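Local coordinates for protein flap endonuclease 1 (Methanocaldococcus jannaschii, PDB 1A76) that cuts 5' flaps and trims 5' ends of DNA with the help of magnesium ions during replication and repair, at residues G60-Y63 against K64-L68; K130-E133 against N134-L138; E199-E202 against V203-L207; I215-A218 against I219-T223; R237-E240 against L241-G245. All coordinates share one frame; numbering follows the deposited sequence.

Contact 1: G60-Y63 against K64-L68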
loop_
_atom_site.group_PDB
_atom_site.type_symbol
_atom_site.label_atom_id
_atom_site.label_comp_id
_atom_site.label_asym_id
_atom_site.label_seq_id
_atom_site.Cartn_x
_atom_site.Cartn_y
_atom_site.Cartn_z
ATOM N N GLY A 60 -7.575 3.937 -12.170
ATOM C CA GLY A 60 -6.631 4.676 -11.353
ATOM C C GLY A 60 -5.185 4.370 -11.720
ATOM O O GLY A 60 -4.348 5.267 -11.768
ATOM N N VAL A 61 -4.888 3.102 -11.983
ATOM C CA VAL A 61 -3.535 2.697 -12.340
ATOM C C VAL A 61 -3.047 3.455 -13.581
ATOM O O VAL A 61 -1.948 4.024 -13.606
ATOM C CB VAL A 61 -3.491 1.171 -12.616
ATOM C CG1 VAL A 61 -2.157 0.772 -13.230
ATOM C CG2 VAL A 61 -3.727 0.419 -11.327
ATOM N N PHE A 62 -3.884 3.461 -14.609
ATOM C CA PHE A 62 -3.569 4.110 -15.875
ATOM C C PHE A 62 -3.463 5.623 -15.761
ATOM O O PHE A 62 -2.382 6.183 -15.928
ATOM C CB PHE A 62 -4.634 3.735 -16.912
ATOM C CG PHE A 62 -4.347 4.244 -18.298
ATOM C CD1 PHE A 62 -3.256 3.764 -19.023
ATOM C CD2 PHE A 62 -5.177 5.202 -18.883
ATOM C CE1 PHE A 62 -2.994 4.227 -20.305
ATOM C CE2 PHE A 62 -4.928 5.677 -20.173
ATOM C CZ PHE A 62 -3.831 5.188 -20.887
ATOM N N TYR A 63 -4.585 6.275 -15.469
ATOM C CA TYR A 63 -4.649 7.731 -15.360
ATOM C C TYR A 63 -3.847 8.360 -14.232
ATOM O O TYR A 63 -3.235 9.418 -14.429
ATOM C CB TYR A 63 -6.113 8.189 -15.260
ATOM C CG TYR A 63 -6.884 7.926 -16.534
ATOM C CD1 TYR A 63 -6.588 8.627 -17.705
ATOM C CD2 TYR A 63 -7.852 6.928 -16.593
ATOM C CE1 TYR A 63 -7.228 8.339 -18.901
ATOM C CE2 TYR A 63 -8.503 6.630 -17.790
ATOM C CZ TYR A 63 -8.183 7.337 -18.937
ATOM O OH TYR A 63 -8.783 7.025 -20.127
ATOM N N LYS A 64 -3.854 7.728 -13.058
ATOM C CA LYS A 64 -3.108 8.258 -11.922
ATOM C C LYS A 64 -1.617 8.198 -12.204
ATOM O O LYS A 64 -0.897 9.149 -11.929
ATOM C CB LYS A 64 -3.406 7.471 -10.641
ATOM C CG LYS A 64 -3.555 8.323 -9.396
ATOM C CD LYS A 64 -4.705 9.315 -9.548
ATOM C CE LYS A 64 -4.266 10.724 -9.164
ATOM N NZ LYS A 64 -5.343 11.484 -8.459
ATOM N N THR A 65 -1.153 7.080 -12.754
ATOM C CA THR A 65 0.265 6.935 -13.068
ATOM C C THR A 65 0.725 7.969 -14.114
ATOM O O THR A 65 1.813 8.541 -13.985
ATOM C CB THR A 65 0.590 5.503 -13.577
ATOM O OG1 THR A 65 0.292 4.543 -12.555
ATOM C CG2 THR A 65 2.067 5.385 -13.944
ATOM N N ILE A 66 -0.091 8.207 -15.140
ATOM C CA ILE A 66 0.270 9.185 -16.172
ATOM C C ILE A 66 0.261 10.590 -15.570
ATOM O O ILE A 66 1.131 11.409 -15.869
ATOM C CB ILE A 66 -0.708 9.130 -17.391
ATOM C CG1 ILE A 66 -0.505 7.826 -18.167
ATOM C CG2 ILE A 66 -0.442 10.302 -18.343
ATOM C CD1 ILE A 66 -1.525 7.593 -19.294
ATOM N N HIS A 67 -0.716 10.854 -14.707
ATOM C CA HIS A 67 -0.858 12.149 -14.044
ATOM C C HIS A 67 0.448 12.484 -13.301
ATOM O O HIS A 67 0.943 13.611 -13.349
ATOM C CB HIS A 67 -2.058 12.074 -13.081
ATOM C CG HIS A 67 -2.159 13.217 -12.118
ATOM N ND1 HIS A 67 -2.403 14.513 -12.517
ATOM C CD2 HIS A 67 -2.097 13.246 -10.764
ATOM C CE1 HIS A 67 -2.488 15.292 -11.452
ATOM N NE2 HIS A 67 -2.306 14.546 -10.375
ATOM N N LEU A 68 1.002 11.477 -12.636
ATOM C CA LEU A 68 2.248 11.601 -11.886
ATOM C C LEU A 68 3.437 11.869 -12.823
ATOM O O LEU A 68 4.256 12.758 -12.574
ATOM C CB LEU A 68 2.499 10.306 -11.098
ATOM C CG LEU A 68 2.344 10.265 -9.570
ATOM C CD1 LEU A 68 1.248 11.189 -9.100
ATOM C CD2 LEU A 68 2.070 8.827 -9.141
#
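F62 and I66, one turn apart on helix 56-70 of the PIN-like nuclease domain, point their side chains the same way and lie alongside each other. This is an i to i+4 contact on the buried flank of the helix. The tip of I66 does the touching: its CD1 sits over one face of the F62 ring, 3.9 Å from the centroid and displaced toward the rim, where CZ is its closest ring atom at 3.7 Å. With CG anti to the backbone N, chi1 of F62 (-175°) carries the ring to the I66 side, and chi2 (66°) turns its face to CD1. The result is a CH-pi contact and not merely loose apolar packing.

Y63 sets its own ring against the same phenylalanine, but with the roles reversed. F62 CD2 stands 3.6 Å above the centre of the Y63 ring, while Y63 CD2 comes in at the edge of F62, in its plane. H304 of helix 298-315 touches both rings, meeting Y63 edge-to-face. Farther along the helix, H67 stacks its ring on F16.

On another side V61 packs on helices 28-38 and 129-142, and its carbonyl is gripped twice. The backbone N of T65 comes from above the carbonyl plane, at 3.3 Å. The threonine hydroxyl comes in that plane, T65 OG1 donating to V61 O across only 2.5 Å.

Contact 2: K130-E133 against N134-L138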
loop_
_atom_site.group_PDB
_atom_site.type_symbol
_atom_site.label_atom_id
_atom_site.label_comp_id
_atom_site.label_asym_id
_atom_site.label_seq_id
_atom_site.Cartn_x
_atom_site.Cartn_y
_atom_site.Cartn_z
ATOM N N LYS A 130 -6.985 -11.898 -9.202
ATOM C CA LYS A 130 -7.038 -11.744 -10.653
ATOM C C LYS A 130 -7.003 -10.269 -11.056
ATOM O O LYS A 130 -6.361 -9.902 -12.039
ATOM C CB LYS A 130 -8.307 -12.377 -11.216
ATOM C CG LYS A 130 -8.632 -11.952 -12.650
ATOM C CD LYS A 130 -7.481 -12.311 -13.595
ATOM C CE LYS A 130 -7.854 -12.109 -15.060
ATOM N NZ LYS A 130 -7.098 -13.028 -15.955
ATOM N N MET A 131 -7.718 -9.436 -10.309
ATOM C CA MET A 131 -7.756 -8.002 -10.585
ATOM C C MET A 131 -6.384 -7.403 -10.325
ATOM O O MET A 131 -5.923 -6.538 -11.067
ATOM C CB MET A 131 -8.790 -7.307 -9.704
ATOM C CG MET A 131 -8.956 -5.832 -10.033
ATOM S SD MET A 131 -10.084 -4.958 -8.940
ATOM C CE MET A 131 -11.676 -5.696 -9.394
ATOM N N VAL A 132 -5.744 -7.878 -9.259
ATOM C CA VAL A 132 -4.405 -7.440 -8.889
ATOM C C VAL A 132 -3.431 -7.866 -9.988
ATOM O O VAL A 132 -2.540 -7.116 -10.370
ATOM C CB VAL A 132 -3.942 -8.087 -7.550
ATOM C CG1 VAL A 132 -2.492 -7.708 -7.264
ATOM C CG2 VAL A 132 -4.856 -7.642 -6.409
ATOM N N GLU A 133 -3.593 -9.087 -10.485
ATOM C CA GLU A 133 -2.711 -9.571 -11.543
ATOM C C GLU A 133 -2.923 -8.729 -12.818
ATOM O O GLU A 133 -1.966 -8.417 -13.521
ATOM C CB GLU A 133 -2.978 -11.055 -11.814
ATOM C CG GLU A 133 -2.291 -12.057 -10.843
ATOM C CD GLU A 133 -1.850 -11.464 -9.500
ATOM O OE1 GLU A 133 -0.734 -10.908 -9.418
ATOM O OE2 GLU A 133 -2.614 -11.568 -8.512
ATOM N N ASN A 134 -4.173 -8.359 -13.092
ATOM C CA ASN A 134 -4.538 -7.536 -14.253
ATOM C C ASN A 134 -3.907 -6.137 -14.161
ATOM O O ASN A 134 -3.541 -5.534 -15.171
ATOM C CB ASN A 134 -6.060 -7.398 -14.342
ATOM C CG ASN A 134 -6.724 -8.576 -15.050
ATOM O OD1 ASN A 134 -7.958 -8.703 -15.053
ATOM N ND2 ASN A 134 -5.921 -9.433 -15.654
ATOM N N CYS A 135 -3.784 -5.625 -12.941
ATOM C CA CYS A 135 -3.183 -4.318 -12.719
ATOM C C CYS A 135 -1.686 -4.377 -13.024
ATOM O O CYS A 135 -1.120 -3.449 -13.592
ATOM C CB CYS A 135 -3.406 -3.879 -11.272
ATOM S SG CYS A 135 -5.085 -3.272 -10.968
ATOM N N LYS A 136 -1.052 -5.480 -12.648
ATOM C CA LYS A 136 0.372 -5.658 -12.903
ATOM C C LYS A 136 0.592 -5.757 -14.408
ATOM O O LYS A 136 1.555 -5.216 -14.935
ATOM C CB LYS A 136 0.878 -6.937 -12.224
ATOM C CG LYS A 136 0.793 -6.914 -10.710
ATOM C CD LYS A 136 1.200 -8.274 -10.150
ATOM C CE LYS A 136 1.592 -8.198 -8.681
ATOM N NZ LYS A 136 1.682 -9.570 -8.075
ATOM N N TYR A 137 -0.300 -6.465 -15.093
ATOM C CA TYR A 137 -0.202 -6.631 -16.543
ATOM C C TYR A 137 -0.316 -5.270 -17.215
ATOM O O TYR A 137 0.439 -4.947 -18.133
ATOM C CB TYR A 137 -1.322 -7.543 -17.048
ATOM C CG TYR A 137 -1.446 -7.620 -18.567
ATOM C CD1 TYR A 137 -0.368 -8.035 -19.354
ATOM C CD2 TYR A 137 -2.651 -7.303 -19.213
ATOM C CE1 TYR A 137 -0.483 -8.137 -20.749
ATOM C CE2 TYR A 137 -2.774 -7.404 -20.617
ATOM C CZ TYR A 137 -1.684 -7.821 -21.369
ATOM O OH TYR A 137 -1.785 -7.938 -22.739
ATOM N N LEU A 138 -1.271 -4.472 -16.750
ATOM C CA LEU A 138 -1.486 -3.145 -17.306
ATOM C C LEU A 138 -0.230 -2.291 -17.132
ATOM O O LEU A 138 0.163 -1.550 -18.036
ATOM C CB LEU A 138 -2.690 -2.476 -16.624
ATOM C CG LEU A 138 -2.977 -1.007 -16.971
ATOM C CD1 LEU A 138 -3.237 -0.866 -18.464
ATOM C CD2 LEU A 138 -4.174 -0.503 -16.158
#
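The amide of N134 carries K130 O over one face, 3.3 Å from N134 CG. The K130 side chain arrives obliquely at the far end of the same amide, its CE lying 3.4 Å from both N134 OD1 and N134 ND2, an aliphatic contact. The carboxylate of the preceding residue, E133, is met at OE1: K136 NZ approaches nearly along the C-O axis at 3.1 Å, a hydrogen-bonded salt bridge from i to i+3. The E133 chain folds back at chi2 (20°) to bring OE1 beside the lysine, and the two side chains run the same way, K136 extended beyond CG.

K136 NZ also makes salt bridges to E82 and E148, and E133 OE2 lies close to E82 OE1. The ammonium probably eases the repulsion among these carboxylates. A leucine in its place would probably leave E133, E82 and E148 facing one another without their common positive partner.

In helix 129-142, C135 packs on Y58 of helix 56-70 and L32 of helix 28-38, and V132 on M29 of helix 28-38. The V132 side chain is about 7 Å from that of D80, a predicted magnesium ligand: a core helix flanking the metal site of a PIN-like nuclease.

Contact 3: E199-E202 against V203-L207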
loop_
_atom_site.group_PDB
_atom_site.type_symbol
_atom_site.label_atom_id
_atom_site.label_comp_id
_atom_site.label_asym_id
_atom_site.label_seq_id
_atom_site.Cartn_x
_atom_site.Cartn_y
_atom_site.Cartn_z
ATOM N N GLU A 199 7.693 13.591 7.270
ATOM C CA GLU A 199 9.117 13.262 7.346
ATOM C C GLU A 199 9.367 12.615 8.695
ATOM O O GLU A 199 9.185 13.257 9.725
ATOM C CB GLU A 199 9.990 14.523 7.222
ATOM C CG GLU A 199 11.397 14.229 6.706
ATOM C CD GLU A 199 12.413 15.313 7.046
ATOM O OE1 GLU A 199 12.016 16.492 7.154
ATOM O OE2 GLU A 199 13.613 14.980 7.199
ATOM N N LEU A 200 9.790 11.355 8.683
ATOM C CA LEU A 200 10.046 10.600 9.917
ATOM C C LEU A 200 10.980 11.325 10.896
ATOM O O LEU A 200 10.704 11.386 12.093
ATOM C CB LEU A 200 10.608 9.214 9.582
ATOM C CG LEU A 200 10.839 8.203 10.728
ATOM C CD1 LEU A 200 9.516 7.859 11.436
ATOM C CD2 LEU A 200 11.477 6.927 10.169
ATOM N N ASN A 201 12.077 11.875 10.385
ATOM C CA ASN A 201 13.013 12.599 11.231
ATOM C C ASN A 201 12.302 13.729 11.959
ATOM O O ASN A 201 12.548 13.958 13.136
ATOM C CB ASN A 201 14.168 13.177 10.413
ATOM C CG ASN A 201 15.332 13.605 11.286
ATOM O OD1 ASN A 201 15.920 12.788 11.993
ATOM N ND2 ASN A 201 15.664 14.888 11.248
ATOM N N GLU A 202 11.427 14.437 11.255
ATOM C CA GLU A 202 10.692 15.530 11.876
ATOM C C GLU A 202 9.752 15.026 12.973
ATOM O O GLU A 202 9.659 15.638 14.041
ATOM C CB GLU A 202 9.891 16.299 10.826
ATOM C CG GLU A 202 8.632 16.956 11.375
ATOM C CD GLU A 202 8.090 18.027 10.450
ATOM O OE1 GLU A 202 7.694 17.687 9.317
ATOM O OE2 GLU A 202 8.063 19.209 10.853
ATOM N N VAL A 203 9.050 13.923 12.699
ATOM C CA VAL A 203 8.129 13.334 13.664
ATOM C C VAL A 203 8.878 13.016 14.960
ATOM O O VAL A 203 8.475 13.422 16.046
ATOM C CB VAL A 203 7.497 12.003 13.136
ATOM C CG1 VAL A 203 6.638 11.371 14.231
ATOM C CG2 VAL A 203 6.635 12.267 11.912
ATOM N N LEU A 204 9.985 12.292 14.832
ATOM C CA LEU A 204 10.781 11.891 15.997
ATOM C C LEU A 204 11.378 13.054 16.797
ATOM O O LEU A 204 11.327 13.046 18.029
ATOM C CB LEU A 204 11.888 10.932 15.549
ATOM C CG LEU A 204 11.402 9.788 14.654
ATOM C CD1 LEU A 204 12.510 8.762 14.439
ATOM C CD2 LEU A 204 10.185 9.133 15.318
ATOM N N GLU A 205 11.935 14.049 16.106
ATOM C CA GLU A 205 12.536 15.200 16.778
ATOM C C GLU A 205 11.479 16.052 17.486
ATOM O O GLU A 205 11.674 16.478 18.629
ATOM C CB GLU A 205 13.313 16.068 15.774
ATOM C CG GLU A 205 14.543 15.377 15.148
ATOM C CD GLU A 205 15.755 15.304 16.070
ATOM O OE1 GLU A 205 15.633 15.600 17.279
ATOM O OE2 GLU A 205 16.840 14.936 15.574
ATOM N N ASP A 206 10.364 16.295 16.803
ATOM C CA ASP A 206 9.280 17.091 17.373
ATOM C C ASP A 206 8.624 16.444 18.585
ATOM O O ASP A 206 8.321 17.131 19.556
ATOM C CB ASP A 206 8.217 17.373 16.312
ATOM C CG ASP A 206 8.646 18.447 15.344
ATOM O OD1 ASP A 206 9.857 18.778 15.343
ATOM O OD2 ASP A 206 7.789 18.953 14.589
ATOM N N LEU A 207 8.400 15.131 18.523
ATOM C CA LEU A 207 7.771 14.405 19.628
ATOM C C LEU A 207 8.791 13.929 20.665
ATOM O O LEU A 207 8.428 13.474 21.749
ATOM C CB LEU A 207 6.980 13.202 19.097
ATOM C CG LEU A 207 5.632 13.490 18.415
ATOM C CD1 LEU A 207 5.026 12.193 17.904
ATOM C CD2 LEU A 207 4.677 14.140 19.393
#
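L200 and L204 make the apolar part of this contact, on the first turns of helix 200-207. Their side chains slant across each other: L200 CG is 4.1 Å from L204 CD1, and L200 CD1 is equally far from L204 CD2. L204 swings its CG back beside its own backbone N (chi1 -49°), which drops the branch point onto the preceding turn, 3.1 Å from L200 O. With an alanine here the branch and both methyls would be missing, and L200 would probably lose its companion on this face and be freer to turn.

Hydrogen bonding is left to the backbone. E199, at the N-cap position, starts it by accepting V203 N, and L204 N follows with an almost straight bond to L200 O (3.0 Å, 175° at the hydrogen). E205 and D206 continue the i to i+4 pattern onto N201 and E202.

The polar side chains pair without bonding each other. N201 and E205 run alongside, amide and carboxylate nearly perpendicular, and N201 ND2 is 4.1 Å from the aliphatic E205 CG. E202 and D206 bring like charges together, E202 OE2 and D206 OD2 standing 3.8 Å apart with their planes turned 71°; that repulsion is probably mild on this largely exposed flank.

Strand 196-199 of the mixed sheet runs straight into the helix. V203 packs on I9, E202 and D206 touch P10, and L200 leans on L177, while the L207 carbonyl accepts a hydrogen bond from Y239 OH of helix 235-244.

Contact 4: I215-A218 against I219-T223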
loop_
_atom_site.group_PDB
_atom_site.type_symbol
_atom_site.label_atom_id
_atom_site.label_comp_id
_atom_site.label_asym_id
_atom_site.label_seq_id
_atom_site.Cartn_x
_atom_site.Cartn_y
_atom_site.Cartn_z
ATOM N N ILE A 215 6.890 2.872 17.291
ATOM C CA ILE A 215 6.358 1.531 17.062
ATOM C C ILE A 215 5.579 1.072 18.316
ATOM O O ILE A 215 4.540 0.423 18.216
ATOM C CB ILE A 215 7.523 0.536 16.760
ATOM C CG1 ILE A 215 8.089 0.812 15.367
ATOM C CG2 ILE A 215 7.039 -0.922 16.811
ATOM C CD1 ILE A 215 9.444 0.168 15.109
ATOM N N ASP A 216 6.079 1.425 19.496
ATOM C CA ASP A 216 5.403 1.051 20.731
ATOM C C ASP A 216 4.040 1.758 20.782
ATOM O O ASP A 216 3.023 1.135 21.083
ATOM C CB ASP A 216 6.264 1.432 21.943
ATOM C CG ASP A 216 7.370 0.413 22.229
ATOM O OD1 ASP A 216 7.399 -0.658 21.588
ATOM O OD2 ASP A 216 8.219 0.688 23.104
ATOM N N ILE A 217 4.023 3.056 20.468
ATOM C CA ILE A 217 2.784 3.832 20.451
ATOM C C ILE A 217 1.821 3.130 19.486
ATOM O O ILE A 217 0.647 2.934 19.798
ATOM C CB ILE A 217 3.022 5.292 19.960
ATOM C CG1 ILE A 217 3.801 6.080 21.012
ATOM C CG2 ILE A 217 1.684 5.984 19.701
ATOM C CD1 ILE A 217 4.441 7.344 20.472
ATOM N N ALA A 218 2.340 2.729 18.327
ATOM C CA ALA A 218 1.544 2.032 17.327
ATOM C C ALA A 218 0.972 0.737 17.890
ATOM O O ALA A 218 -0.208 0.417 17.688
ATOM C CB ALA A 218 2.397 1.728 16.099
ATOM N N ILE A 219 1.810 -0.023 18.591
ATOM C CA ILE A 219 1.358 -1.278 19.165
ATOM C C ILE A 219 0.235 -1.022 20.175
ATOM O O ILE A 219 -0.764 -1.740 20.167
ATOM C CB ILE A 219 2.541 -2.052 19.798
ATOM C CG1 ILE A 219 3.457 -2.577 18.674
ATOM C CG2 ILE A 219 2.036 -3.228 20.619
ATOM C CD1 ILE A 219 4.787 -3.149 19.154
ATOM N N PHE A 220 0.387 -0.001 21.022
ATOM C CA PHE A 220 -0.646 0.358 22.010
ATOM C C PHE A 220 -1.962 0.664 21.313
ATOM O O PHE A 220 -3.032 0.221 21.738
ATOM C CB PHE A 220 -0.264 1.628 22.788
ATOM C CG PHE A 220 0.516 1.372 24.047
ATOM C CD1 PHE A 220 -0.072 0.722 25.128
ATOM C CD2 PHE A 220 1.827 1.820 24.167
ATOM C CE1 PHE A 220 0.636 0.526 26.311
ATOM C CE2 PHE A 220 2.540 1.630 25.340
ATOM C CZ PHE A 220 1.939 0.979 26.418
ATOM N N MET A 221 -1.884 1.461 20.257
ATOM C CA MET A 221 -3.085 1.856 19.538
ATOM C C MET A 221 -3.660 0.672 18.791
ATOM O O MET A 221 -4.873 0.568 18.633
ATOM C CB MET A 221 -2.763 3.001 18.579
ATOM C CG MET A 221 -2.384 4.299 19.304
ATOM S SD MET A 221 -1.753 5.574 18.198
ATOM C CE MET A 221 -3.199 5.978 17.254
ATOM N N GLY A 222 -2.780 -0.222 18.352
ATOM C CA GLY A 222 -3.205 -1.410 17.632
ATOM C C GLY A 222 -2.720 -1.431 16.196
ATOM O O GLY A 222 -3.006 -0.504 15.424
ATOM N N THR A 223 -1.970 -2.467 15.836
ATOM C CA THR A 223 -1.467 -2.602 14.464
ATOM C C THR A 223 -2.268 -3.697 13.748
ATOM O O THR A 223 -3.229 -4.236 14.298
ATOM C CB THR A 223 0.057 -2.982 14.431
ATOM O OG1 THR A 223 0.238 -4.326 14.890
ATOM C CG2 THR A 223 0.876 -2.048 15.315
#
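I215 and I219 form the tightly packed, buried side of this contact, near the C-terminal end of helix 211-221. Their branches slant past each other, I215 CG2 meeting I219 CD1 at 3.9 Å. With CG1 beside its backbone N (chi1 -71°), I219 folds back over the turn before it, and its CG1 comes to 3.2 Å from I215 O. F220 is equally hemmed in by backbone: its CD2 lies 3.4 Å from D216 O, which stands oblique to the ring, while I217 CA sits at the ring edge, near its plane. F220 N closes the turn with a nearly straight bond to D216 O. The D216 carboxylate is buried but well answered, OD1 by the hydroxyl of Y258 and OD2 by a salt bridge to K248.

The solvent side begins at M221 and G222, both partly exposed. M221 lies alongside I217 and offers sulfur, M221 SD being 3.8 Å from I217 CG2. Beyond it the helix stops: G222 turns to positive phi (115°), where a CB would run into the preceding carbonyl oxygen, yet its N still reaches A218 O at 2.7 Å. The chain turns back inward at T223, whose CG2 lies 3.6 Å from A218 O; its hydroxyl turns to the backbone N of Y225. The next residue, D224, binds the second magnesium.

The position is consistent with the first helix of the helix-three-turn-helix motif of FEN1 enzymes. F220 wedges against helices 235-244 and 247-254, and I215 and I219 pack on helix 258-266.

Contact 5: R237-E240 against L241-G245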
loop_
_atom_site.group_PDB
_atom_site.type_symbol
_atom_site.label_atom_id
_atom_site.label_comp_id
_atom_site.label_asym_id
_atom_site.label_seq_id
_atom_site.Cartn_x
_atom_site.Cartn_y
_atom_site.Cartn_z
ATOM N N ARG A 237 -2.149 8.737 25.674
ATOM C CA ARG A 237 -1.808 7.896 26.818
ATOM C C ARG A 237 -0.597 7.014 26.535
ATOM O O ARG A 237 0.248 6.802 27.405
ATOM C CB ARG A 237 -3.010 7.022 27.208
ATOM C CG ARG A 237 -2.686 5.917 28.208
ATOM C CD ARG A 237 -2.376 6.448 29.624
ATOM N NE ARG A 237 -2.254 5.334 30.568
ATOM C CZ ARG A 237 -1.437 5.311 31.616
ATOM N NH1 ARG A 237 -0.648 6.348 31.883
ATOM N NH2 ARG A 237 -1.393 4.232 32.387
ATOM N N ALA A 238 -0.512 6.514 25.310
ATOM C CA ALA A 238 0.588 5.654 24.905
ATOM C C ALA A 238 1.898 6.444 24.868
ATOM O O ALA A 238 2.943 5.964 25.316
ATOM C CB ALA A 238 0.283 5.048 23.545
ATOM N N TYR A 239 1.825 7.663 24.344
ATOM C CA TYR A 239 2.988 8.549 24.252
ATOM C C TYR A 239 3.433 8.905 25.676
ATOM O O TYR A 239 4.620 9.052 25.954
ATOM C CB TYR A 239 2.596 9.818 23.482
ATOM C CG TYR A 239 3.657 10.904 23.418
ATOM C CD1 TYR A 239 4.778 10.771 22.595
ATOM C CD2 TYR A 239 3.518 12.080 24.154
ATOM C CE1 TYR A 239 5.734 11.793 22.504
ATOM C CE2 TYR A 239 4.467 13.106 24.072
ATOM C CZ TYR A 239 5.572 12.960 23.242
ATOM O OH TYR A 239 6.479 14.002 23.133
ATOM N N GLU A 240 2.460 9.014 26.579
ATOM C CA GLU A 240 2.729 9.336 27.976
ATOM C C GLU A 240 3.528 8.211 28.637
ATOM O O GLU A 240 4.476 8.467 29.381
ATOM C CB GLU A 240 1.396 9.557 28.700
ATOM C CG GLU A 240 1.468 9.710 30.207
ATOM C CD GLU A 240 0.110 10.052 30.788
ATOM O OE1 GLU A 240 -0.682 9.117 30.990
ATOM O OE2 GLU A 240 -0.169 11.247 31.025
ATOM N N LEU A 241 3.142 6.966 28.354
ATOM C CA LEU A 241 3.816 5.796 28.918
ATOM C C LEU A 241 5.203 5.646 28.306
ATOM O O LEU A 241 6.151 5.241 28.970
ATOM C CB LEU A 241 2.987 4.523 28.665
ATOM C CG LEU A 241 1.664 4.427 29.441
ATOM C CD1 LEU A 241 0.796 3.285 28.893
ATOM C CD2 LEU A 241 1.968 4.236 30.934
ATOM N N VAL A 242 5.321 5.977 27.028
ATOM C CA VAL A 242 6.603 5.899 26.347
ATOM C C VAL A 242 7.588 6.911 26.940
ATOM O O VAL A 242 8.718 6.553 27.276
ATOM C CB VAL A 242 6.439 6.163 24.828
ATOM C CG1 VAL A 242 7.731 6.745 24.243
ATOM C CG2 VAL A 242 6.066 4.857 24.124
ATOM N N ARG A 243 7.167 8.163 27.084
ATOM C CA ARG A 243 8.052 9.186 27.630
ATOM C C ARG A 243 8.433 8.884 29.080
ATOM O O ARG A 243 9.482 9.325 29.562
ATOM C CB ARG A 243 7.392 10.566 27.533
ATOM C CG ARG A 243 7.238 11.068 26.101
ATOM C CD ARG A 243 8.563 10.992 25.341
ATOM N NE ARG A 243 9.034 12.312 24.933
ATOM C CZ ARG A 243 9.562 13.209 25.758
ATOM N NH1 ARG A 243 9.691 12.934 27.046
ATOM N NH2 ARG A 243 9.950 14.390 25.300
ATOM N N SER A 244 7.592 8.117 29.768
ATOM C CA SER A 244 7.862 7.766 31.159
ATOM C C SER A 244 8.862 6.633 31.282
ATOM O O SER A 244 9.407 6.402 32.353
ATOM C CB SER A 244 6.569 7.382 31.875
ATOM O OG SER A 244 5.823 8.544 32.162
ATOM N N GLY A 245 9.094 5.922 30.188
ATOM C CA GLY A 245 10.046 4.829 30.213
ATOM C C GLY A 245 9.525 3.509 30.745
ATOM O O GLY A 245 10.315 2.674 31.179
#
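Two overlapping i to i+4 side-chain pairs, Y239 with R243 and R237 with L241, occupy the last turns of helix 235-244, on the outer part of the I-domain and away from the annotated sites. R243 CG rests over one face of the Y239 ring, 3.9 Å from the centroid and 14° off the ring normal, a CH-pi contact. The chain then bends at chi2 and chi3, and the guanidinium ends at a slant to the ring. R237 shows the reverse: its guanidinium offers a face to the leucine, with L241 CD2 3.3 Å above the plane and offset toward the rim. In that same plane R237 NH1 makes a salt bridge of 2.9 Å with E240 OE1, which it meets on the anti side.

The helix closes in a Schellman motif. G245 takes a positive phi (82°), and G245 N bonds V242 O at 3.0 Å.

Y239 OH hydrogen-bonds to L207 O, and R243 NE adds a weak bond to the same carbonyl. The two arginines thus use their chains differently: E240 probably holds the R237 guanidinium face-on to L241, whereas R243 gives the Y239 ring an aliphatic carbon and carries its charge past it, probably steadied by the shared carbonyl.

All five contacts are local, each along one helix or at its end, and they follow one another along the chain without overlap. They fall into two clusters about 30 to 45 Å apart, centre to centre. Contacts 1 and 2, on helices 56-70 and 129-142, lie 15 Å apart on the D27 and D80 side of the metal site and touch through V61, C135 and L138, where the N-domain packs on the I-domain. Contacts 3, 4 and 5 have centres 12 to 17 Å apart. Contacts 4 and 5, joined by F220 and I217, lie on the two helices of the probable helix-three-turn-helix; contact 3 sits beside them, its L207 carbonyl tied to contact 5. Contact 4 ends at the metal ligand D224.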